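Local coordinates for protein putative peptidase M23 (PDB 2HSI) that probably acts as a zinc-dependent endopeptidase of the M23 family, with a zinc ion bound in its peptidase domain, at residues 26-31 with 39-44; 135-140 with 213-218; 153-158 with 240-245. All coordinates share one frame; numbering follows the deposited sequence.

The three contacts illustrate how chemistry follows position in a two-part protein. Contacts 1 and 2 are buried and each sets a helix against a strand, but in different sheets: contact 1 pairs helix 26-31 with an outermost strand of the N-terminal sheet, contact 2 a helix with strand 213-219 of the peptidase sheet, on the opposite side of the chain's centre. Both rely on apolar packing, between a methionine thioether and aliphatic branches in contact 1 and centred on an aromatic ring in contact 2. Contact 3 joins two loops at the surface by a salt bridge. It touches contact 1, where Leu30 CD2 lies 3.7 Å from Met153 CG, and more loosely approaches contact 2, through Val216 and Val240.

Contact 1 (26-31 with 39-44); sequences FIMRLL and VAVVDL
With CG anti to the backbone N (chi1 166°) and bends at chi2 and chi3, the side chain of Met28 leaves its helix and brings its sulfur and terminal methyl over Val41. The beta-branched partner has CG1 anti to its own N (chi1 179°), which turns that methyl to the thioether while CG2 faces Leu31. Met28 SD lies 3.8 Å from Val41 CB, and Met28 CE is equally close to Val41 CG1. On the other branch, Val41 CG2 packs 3.9 Å from Leu31 CB. The short N-terminal helix packs against strand 39-43, an outermost strand of the six-stranded antiparallel sheet of the M23 N-terminal domain, running roughly antiparallel to it, the local N-to-C directions 144° apart. Val39 and Val41 point toward the helix, whereas the intervening Ala40 points away, the alternation of a beta strand. At the C-terminal end of the helix, backbone meets side chain: Leu31 O sits 3.2 Å from Val39 CB, and the side chains of these residues meet more loosely. No hydrogen bond joins the two segments, but Asn32 OD1, just beyond the helix, bonds to Val41 N. Leu31 and Val39 both continue onto Ile275 and Phe276 of helix 273-277.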
loop_
_atom_site.group_PDB
_atom_site.type_symbol
_atom_site.label_atom_id
_atom_site.label_comp_id
_atom_site.label_asym_id
_atom_site.label_seq_id
_atom_site.Cartn_x
_atom_site.Cartn_y
_atom_site.Cartn_z
ATOM N N PHE A 26 -0.778 -2.959 20.119
ATOM C CA PHE A 26 -2.015 -2.867 19.357
ATOM C C PHE A 26 -1.749 -2.948 17.849
ATOM O O PHE A 26 -2.515 -3.566 17.109
ATOM C CB PHE A 26 -2.767 -1.578 19.713
ATOM C CG PHE A 26 -3.910 -1.265 18.792
ATOM C CD1 PHE A 26 -5.083 -2.015 18.840
ATOM C CD2 PHE A 26 -3.814 -0.223 17.872
ATOM C CE1 PHE A 26 -6.146 -1.733 17.986
ATOM C CE2 PHE A 26 -4.871 0.069 17.012
ATOM C CZ PHE A 26 -6.041 -0.687 17.069
ATOM N N ILE A 27 -0.650 -2.342 17.413
ATOM C CA ILE A 27 -0.281 -2.342 16.003
ATOM C C ILE A 27 0.236 -3.708 15.526
ATOM O O ILE A 27 0.047 -4.070 14.369
ATOM C CB ILE A 27 0.648 -1.121 15.636
ATOM C CG1 ILE A 27 0.508 -0.744 14.154
ATOM C CG2 ILE A 27 2.099 -1.335 16.058
ATOM C CD1 ILE A 27 -0.877 -0.227 13.775
ATOM N N MET A 28 0.832 -4.476 16.440
ATOM C CA MET A 28 1.190 -5.874 16.189
ATOM C C MET A 28 -0.072 -6.737 16.101
ATOM O O MET A 28 -0.183 -7.596 15.234
ATOM C CB MET A 28 2.155 -6.392 17.274
ATOM C CG MET A 28 2.357 -7.922 17.347
ATOM S SD MET A 28 3.271 -8.692 15.984
ATOM C CE MET A 28 4.939 -8.653 16.598
ATOM N N ARG A 29 -1.033 -6.479 16.985
ATOM C CA ARG A 29 -2.304 -7.202 16.987
ATOM C C ARG A 29 -3.145 -6.904 15.740
ATOM O O ARG A 29 -3.840 -7.779 15.224
ATOM C CB ARG A 29 -3.094 -6.890 18.266
ATOM C CG ARG A 29 -4.210 -7.884 18.593
ATOM C CD ARG A 29 -3.677 -9.293 18.863
ATOM N NE ARG A 29 -4.758 -10.270 18.980
ATOM C CZ ARG A 29 -4.587 -11.579 19.155
ATOM N NH1 ARG A 29 -3.368 -12.101 19.234
ATOM N NH2 ARG A 29 -5.645 -12.372 19.249
ATOM N N LEU A 30 -3.058 -5.671 15.250
ATOM C CA LEU A 30 -3.803 -5.254 14.065
ATOM C C LEU A 30 -3.173 -5.733 12.748
ATOM O O LEU A 30 -3.858 -6.266 11.876
ATOM C CB LEU A 30 -3.937 -3.728 14.044
ATOM C CG LEU A 30 -4.834 -3.108 12.970
ATOM C CD1 LEU A 30 -6.281 -3.056 13.431
ATOM C CD2 LEU A 30 -4.332 -1.723 12.639
ATOM N N LEU A 31 -1.867 -5.549 12.615
ATOM C CA LEU A 31 -1.210 -5.715 11.324
ATOM C C LEU A 31 -0.597 -7.080 11.068
ATOM O O LEU A 31 -0.382 -7.428 9.919
ATOM C CB LEU A 31 -0.161 -4.615 11.095
ATOM C CG LEU A 31 -0.725 -3.190 10.989
ATOM C CD1 LEU A 31 0.371 -2.214 10.605
ATOM C CD2 LEU A 31 -1.922 -3.097 10.014
ATOM N N VAL A 39 0.050 -9.364 5.677
ATOM C CA VAL A 39 1.121 -8.566 6.286
ATOM C C VAL A 39 1.809 -9.336 7.431
ATOM O O VAL A 39 1.143 -9.927 8.279
ATOM C CB VAL A 39 0.576 -7.198 6.824
ATOM C CG1 VAL A 39 1.680 -6.378 7.520
ATOM C CG2 VAL A 39 -0.073 -6.365 5.711
ATOM N N ALA A 40 3.141 -9.316 7.465
ATOM C CA ALA A 40 3.862 -9.905 8.597
ATOM C C ALA A 40 4.615 -8.823 9.341
ATOM O O ALA A 40 5.339 -8.036 8.727
ATOM C CB ALA A 40 4.819 -10.986 8.115
ATOM N N VAL A 41 4.439 -8.783 10.660
ATOM C CA VAL A 41 5.203 -7.886 11.527
ATOM C C VAL A 41 6.365 -8.681 12.108
ATOM O O VAL A 41 6.156 -9.676 12.797
ATOM C CB VAL A 41 4.330 -7.272 12.650
ATOM C CG1 VAL A 41 5.173 -6.351 13.561
ATOM C CG2 VAL A 41 3.127 -6.517 12.053
ATOM N N VAL A 42 7.587 -8.262 11.793
ATOM C CA VAL A 42 8.778 -9.050 12.132
ATOM C C VAL A 42 9.706 -8.278 13.067
ATOM O O VAL A 42 10.150 -7.188 12.734
ATOM C CB VAL A 42 9.562 -9.499 10.857
ATOM C CG1 VAL A 42 10.688 -10.445 11.212
ATOM C CG2 VAL A 42 8.635 -10.177 9.835
ATOM N N ASP A 43 9.985 -8.861 14.234
ATOM C CA ASP A 43 11.001 -8.362 15.170
ATOM C C ASP A 43 12.350 -8.400 14.464
ATOM O O ASP A 43 12.788 -9.440 13.990
ATOM C CB ASP A 43 11.004 -9.251 16.429
ATOM C CG ASP A 43 11.925 -8.731 17.562
ATOM O OD1 ASP A 43 12.807 -7.884 17.333
ATOM O OD2 ASP A 43 11.764 -9.197 18.708
ATOM N N LEU A 44 13.009 -7.251 14.382
ATOM C CA LEU A 44 14.306 -7.182 13.703
ATOM C C LEU A 44 15.516 -7.508 14.579
ATOM O O LEU A 44 16.629 -7.642 14.065
ATOM C CB LEU A 44 14.491 -5.810 13.032
ATOM C CG LEU A 44 13.477 -5.503 11.925
ATOM C CD1 LEU A 44 13.853 -4.221 11.204
ATOM C CD2 LEU A 44 13.441 -6.661 10.934
#

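Contact 2 (135-140 with 213-218); sequences AEQTAA and TVFVDH
Ala140 places its CB over one face of the Phe215 ring, a CH-pi contact with 4.0 Å between that methyl and the ring centroid and a direction 27° off the ring normal. The offset is toward one side of the ring, where Ala140 CB comes within 3.6 Å of Phe215 CD1. This is helix-on-sheet packing: helix 127-141 lies against strand 213-219 of the antiparallel sheet of the M23 peptidase domain, the local axes 10.4 Å apart and running nearly alike, at 17°. One helical turn before Ala140, Gln137 reaches the far end of the same ring. Its CG, anti to the carbonyl carbon and beside the backbone N (chi1 -74°), approaches Phe215 CZ obliquely at 3.6 Å. The amide beyond stands almost perpendicular to the aromatic plane. Both ends of that amide are held elsewhere, OE1 by Asn210 ND2 and NE2 by the backbone O of Glu133, which should restrict its rotation, with one partner in the loop before strand 213-219 and one in its own helix. Tyr141 and Met225 also touch Phe215, adding an aromatic and a thioether neighbour to the packing. Thr213, whose side chain is about 8 Å from that of the zinc ligand His261, bonds through OG1 to Gly211 O and turns its methyl to the glutamine: Gln137 OE1 and Thr213 CG2 are 4.0 Å apart.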
loop_
_atom_site.group_PDB
_atom_site.type_symbol
_atom_site.label_atom_id
_atom_site.label_comp_id
_atom_site.label_asym_id
_atom_site.label_seq_id
_atom_site.Cartn_x
_atom_site.Cartn_y
_atom_site.Cartn_z
ATOM N N ALA A 135 4.424 0.614 -16.990
ATOM C CA ALA A 135 5.771 0.942 -16.507
ATOM C C ALA A 135 5.787 2.062 -15.460
ATOM O O ALA A 135 6.551 1.999 -14.493
ATOM C CB ALA A 135 6.683 1.286 -17.663
ATOM N N GLU A 136 4.952 3.082 -15.664
ATOM C CA GLU A 136 4.841 4.207 -14.724
ATOM C C GLU A 136 4.308 3.745 -13.378
ATOM O O GLU A 136 4.820 4.139 -12.318
ATOM C CB GLU A 136 3.901 5.286 -15.266
ATOM C CG GLU A 136 4.474 6.125 -16.383
ATOM C CD GLU A 136 3.448 7.069 -16.986
ATOM O OE1 GLU A 136 2.448 7.410 -16.307
ATOM O OE2 GLU A 136 3.645 7.470 -18.146
ATOM N N GLN A 137 3.265 2.923 -13.425
ATOM C CA GLN A 137 2.634 2.419 -12.213
ATOM C C GLN A 137 3.534 1.440 -11.454
ATOM O O GLN A 137 3.589 1.467 -10.220
ATOM C CB GLN A 137 1.283 1.799 -12.536
ATOM C CG GLN A 137 0.227 2.845 -12.849
ATOM C CD GLN A 137 -1.067 2.252 -13.351
ATOM O OE1 GLN A 137 -2.030 2.133 -12.601
ATOM N NE2 GLN A 137 -1.103 1.884 -14.631
ATOM N N THR A 138 4.246 0.596 -12.202
ATOM C CA THR A 138 5.218 -0.345 -11.628
ATOM C C THR A 138 6.344 0.407 -10.883
ATOM O O THR A 138 6.669 0.080 -9.724
ATOM C CB THR A 138 5.775 -1.296 -12.728
ATOM O OG1 THR A 138 4.696 -2.075 -13.271
ATOM C CG2 THR A 138 6.832 -2.236 -12.167
ATOM N N ALA A 139 6.890 1.435 -11.530
ATOM C CA ALA A 139 7.903 2.299 -10.918
ATOM C C ALA A 139 7.404 2.991 -9.651
ATOM O O ALA A 139 8.138 3.071 -8.666
ATOM C CB ALA A 139 8.413 3.321 -11.914
ATOM N N ALA A 140 6.155 3.469 -9.671
ATOM C CA ALA A 140 5.583 4.170 -8.507
ATOM C C ALA A 140 5.481 3.284 -7.259
ATOM O O ALA A 140 5.846 3.702 -6.158
ATOM C CB ALA A 140 4.237 4.753 -8.842
ATOM N N THR A 213 -6.034 8.062 -12.079
ATOM C CA THR A 213 -5.336 7.265 -11.078
ATOM C C THR A 213 -4.434 8.178 -10.300
ATOM O O THR A 213 -3.789 9.035 -10.889
ATOM C CB THR A 213 -4.506 6.139 -11.750
ATOM O OG1 THR A 213 -5.373 5.321 -12.540
ATOM C CG2 THR A 213 -3.793 5.247 -10.709
ATOM N N VAL A 214 -4.415 8.008 -8.977
ATOM C CA VAL A 214 -3.528 8.766 -8.107
ATOM C C VAL A 214 -2.803 7.840 -7.113
ATOM O O VAL A 214 -3.420 6.967 -6.521
ATOM C CB VAL A 214 -4.277 9.948 -7.390
ATOM C CG1 VAL A 214 -5.498 9.469 -6.575
ATOM C CG2 VAL A 214 -3.315 10.774 -6.533
ATOM N N PHE A 215 -1.490 8.015 -6.987
ATOM C CA PHE A 215 -0.676 7.279 -6.019
ATOM C C PHE A 215 -0.206 8.231 -4.918
ATOM O O PHE A 215 0.353 9.289 -5.214
ATOM C CB PHE A 215 0.591 6.720 -6.669
ATOM C CG PHE A 215 0.380 5.518 -7.559
ATOM C CD1 PHE A 215 1.000 4.317 -7.256
ATOM C CD2 PHE A 215 -0.347 5.606 -8.739
ATOM C CE1 PHE A 215 0.871 3.217 -8.092
ATOM C CE2 PHE A 215 -0.494 4.501 -9.567
ATOM C CZ PHE A 215 0.111 3.310 -9.240
ATOM N N VAL A 216 -0.405 7.825 -3.663
ATOM C CA VAL A 216 0.053 8.567 -2.484
ATOM C C VAL A 216 1.094 7.758 -1.692
ATOM O O VAL A 216 0.816 6.649 -1.197
ATOM C CB VAL A 216 -1.122 8.947 -1.547
ATOM C CG1 VAL A 216 -0.616 9.709 -0.330
ATOM C CG2 VAL A 216 -2.162 9.780 -2.286
ATOM N N ASP A 217 2.291 8.320 -1.592
ATOM C CA ASP A 217 3.395 7.674 -0.888
ATOM C C ASP A 217 3.356 8.042 0.603
ATOM O O ASP A 217 3.691 9.154 0.977
ATOM C CB ASP A 217 4.720 8.063 -1.561
ATOM C CG ASP A 217 5.951 7.529 -0.840
ATOM O OD1 ASP A 217 5.840 6.529 -0.113
ATOM O OD2 ASP A 217 7.047 8.114 -1.017
ATOM N N HIS A 218 2.957 7.096 1.450
ATOM C CA HIS A 218 2.959 7.335 2.899
ATOM C C HIS A 218 4.357 7.245 3.514
ATOM O O HIS A 218 4.539 7.612 4.662
ATOM C CB HIS A 218 1.971 6.412 3.633
ATOM C CG HIS A 218 0.615 6.365 3.001
ATOM N ND1 HIS A 218 -0.204 7.471 2.914
ATOM C CD2 HIS A 218 -0.059 5.352 2.406
ATOM C CE1 HIS A 218 -1.320 7.143 2.285
ATOM N NE2 HIS A 218 -1.261 5.859 1.978
#

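Contact 3 (153-158 with 240-245); sequences MLDKPV and VPRGGV
The guanidinium of Arg242 takes the carboxylate of Asp155 at its edge, with the acid's CG in the guanidinium plane, while Met153 O lies more distantly over one face. The grip is side-on and bidentate: NE and NH2 each serve a different carboxylate oxygen. Arg242 NH2 donates to Asp155 OD1 at 2.8 Å with an N-H...O angle of 164°, and Arg242 NE donates to Asp155 OD2 at 2.9 Å and almost the same angle. Relative to the guanidinium both acceptors lie nearly in plane; relative to the carboxylate the match is less flat, since the two planes are 45° apart: OD1 is met on its syn side, whereas OD2 is approached from above the carboxylate plane. Two nearly straight bonds nevertheless limit how either group can turn. The arginine chain is extended from CG to NE, with CG anti to the backbone N (chi1 174°), and this straight reach carries the charge across to the other loop. As it passes, Arg242 CG comes within 3.5 Å of Asp155 OD2. Arg242 occupies the second position of a type II beta turn from Pro241 to Gly244, closed by the backbone hydrogen bond from Gly244 N to Pro241 O, with Gly243 following it at positive phi. This turn links strands 239-240 and 245-248. Segment 153-158 belongs to the loop that follows helix 127-141 and precedes strand 183-185 in the chain, with Leu154 and Pro157 packing on Trp262 of strand 260-266 and Leu154 backbone-bonded to Phe276 of helix 273-277.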
loop_
_atom_site.group_PDB
_atom_site.type_symbol
_atom_site.label_atom_id
_atom_site.label_comp_id
_atom_site.label_asym_id
_atom_site.label_seq_id
_atom_site.Cartn_x
_atom_site.Cartn_y
_atom_site.Cartn_z
ATOM N N MET A 153 -2.398 2.307 11.105
ATOM C CA MET A 153 -3.826 2.040 11.011
ATOM C C MET A 153 -4.429 3.145 10.162
ATOM O O MET A 153 -4.349 4.332 10.513
ATOM C CB MET A 153 -4.504 1.977 12.380
ATOM C CG MET A 153 -5.975 1.556 12.294
ATOM S SD MET A 153 -6.850 1.363 13.864
ATOM C CE MET A 153 -8.374 0.594 13.303
ATOM N N LEU A 154 -5.028 2.747 9.047
ATOM C CA LEU A 154 -5.495 3.684 8.028
ATOM C C LEU A 154 -6.973 3.996 8.168
ATOM O O LEU A 154 -7.757 3.149 8.607
ATOM C CB LEU A 154 -5.223 3.108 6.634
ATOM C CG LEU A 154 -3.772 2.799 6.266
ATOM C CD1 LEU A 154 -3.671 2.245 4.851
ATOM C CD2 LEU A 154 -2.906 4.032 6.431
ATOM N N ASP A 155 -7.347 5.219 7.801
ATOM C CA ASP A 155 -8.751 5.569 7.693
ATOM C C ASP A 155 -9.296 4.995 6.406
ATOM O O ASP A 155 -8.570 4.872 5.422
ATOM C CB ASP A 155 -8.946 7.081 7.651
ATOM C CG ASP A 155 -8.546 7.768 8.933
ATOM O OD1 ASP A 155 -8.487 7.115 9.996
ATOM O OD2 ASP A 155 -8.301 8.987 8.868
ATOM N N LYS A 156 -10.579 4.647 6.418
ATOM C CA LYS A 156 -11.311 4.385 5.188
ATOM C C LYS A 156 -11.243 5.649 4.329
ATOM O O LYS A 156 -11.450 6.751 4.836
ATOM C CB LYS A 156 -12.767 4.032 5.486
ATOM C CG LYS A 156 -12.965 2.666 6.108
ATOM C CD LYS A 156 -14.392 2.485 6.591
ATOM C CE LYS A 156 -15.362 2.444 5.429
ATOM N NZ LYS A 156 -16.766 2.299 5.894
ATOM N N PRO A 157 -10.896 5.495 3.039
ATOM C CA PRO A 157 -10.818 6.640 2.134
ATOM C C PRO A 157 -12.172 7.219 1.721
ATOM O O PRO A 157 -12.231 8.364 1.270
ATOM C CB PRO A 157 -10.066 6.092 0.925
ATOM C CG PRO A 157 -10.240 4.634 0.982
ATOM C CD PRO A 157 -10.538 4.230 2.379
ATOM N N VAL A 158 -13.243 6.440 1.879
ATOM C CA VAL A 158 -14.610 6.939 1.674
ATOM C C VAL A 158 -15.535 6.456 2.790
ATOM O O VAL A 158 -15.343 5.357 3.326
ATOM C CB VAL A 158 -15.200 6.506 0.303
ATOM C CG1 VAL A 158 -14.575 7.293 -0.845
ATOM C CG2 VAL A 158 -15.015 5.033 0.075
ATOM N N VAL A 240 0.010 15.822 1.287
ATOM C CA VAL A 240 -1.374 15.841 1.768
ATOM C C VAL A 240 -1.456 15.264 3.180
ATOM O O VAL A 240 -0.719 14.342 3.505
ATOM C CB VAL A 240 -2.360 15.113 0.782
ATOM C CG1 VAL A 240 -2.360 15.797 -0.568
ATOM C CG2 VAL A 240 -2.037 13.628 0.628
ATOM N N PRO A 241 -2.305 15.849 4.047
ATOM C CA PRO A 241 -2.470 15.247 5.364
ATOM C C PRO A 241 -3.391 14.026 5.306
ATOM O O PRO A 241 -4.142 13.864 4.336
ATOM C CB PRO A 241 -3.171 16.356 6.154
ATOM C CG PRO A 241 -3.994 17.066 5.122
ATOM C CD PRO A 241 -3.140 17.059 3.879
ATOM N N ARG A 242 -3.362 13.211 6.356
ATOM C CA ARG A 242 -4.403 12.201 6.580
ATOM C C ARG A 242 -5.780 12.888 6.540
ATOM O O ARG A 242 -6.006 13.879 7.232
ATOM C CB ARG A 242 -4.172 11.523 7.923
ATOM C CG ARG A 242 -5.234 10.547 8.372
ATOM C CD ARG A 242 -4.828 10.035 9.746
ATOM N NE ARG A 242 -5.797 9.113 10.327
ATOM C CZ ARG A 242 -5.676 8.557 11.530
ATOM N NH1 ARG A 242 -4.626 8.827 12.303
ATOM N NH2 ARG A 242 -6.611 7.726 11.964
ATOM N N GLY A 243 -6.679 12.385 5.695
ATOM C CA GLY A 243 -7.994 13.008 5.527
ATOM C C GLY A 243 -8.097 14.056 4.432
ATOM O O GLY A 243 -9.196 14.518 4.128
ATOM N N GLY A 244 -6.962 14.442 3.848
ATOM C CA GLY A 244 -6.942 15.403 2.738
ATOM C C GLY A 244 -7.697 14.839 1.553
ATOM O O GLY A 244 -7.571 13.651 1.255
ATOM N N VAL A 245 -8.503 15.678 0.896
ATOM C CA VAL A 245 -9.294 15.238 -0.268
ATOM C C VAL A 245 -8.400 15.050 -1.496
ATOM O O VAL A 245 -7.759 15.990 -1.970
ATOM C CB VAL A 245 -10.475 16.208 -0.591
ATOM C CG1 VAL A 245 -11.253 15.729 -1.818
ATOM C CG2 VAL A 245 -11.416 16.357 0.612
#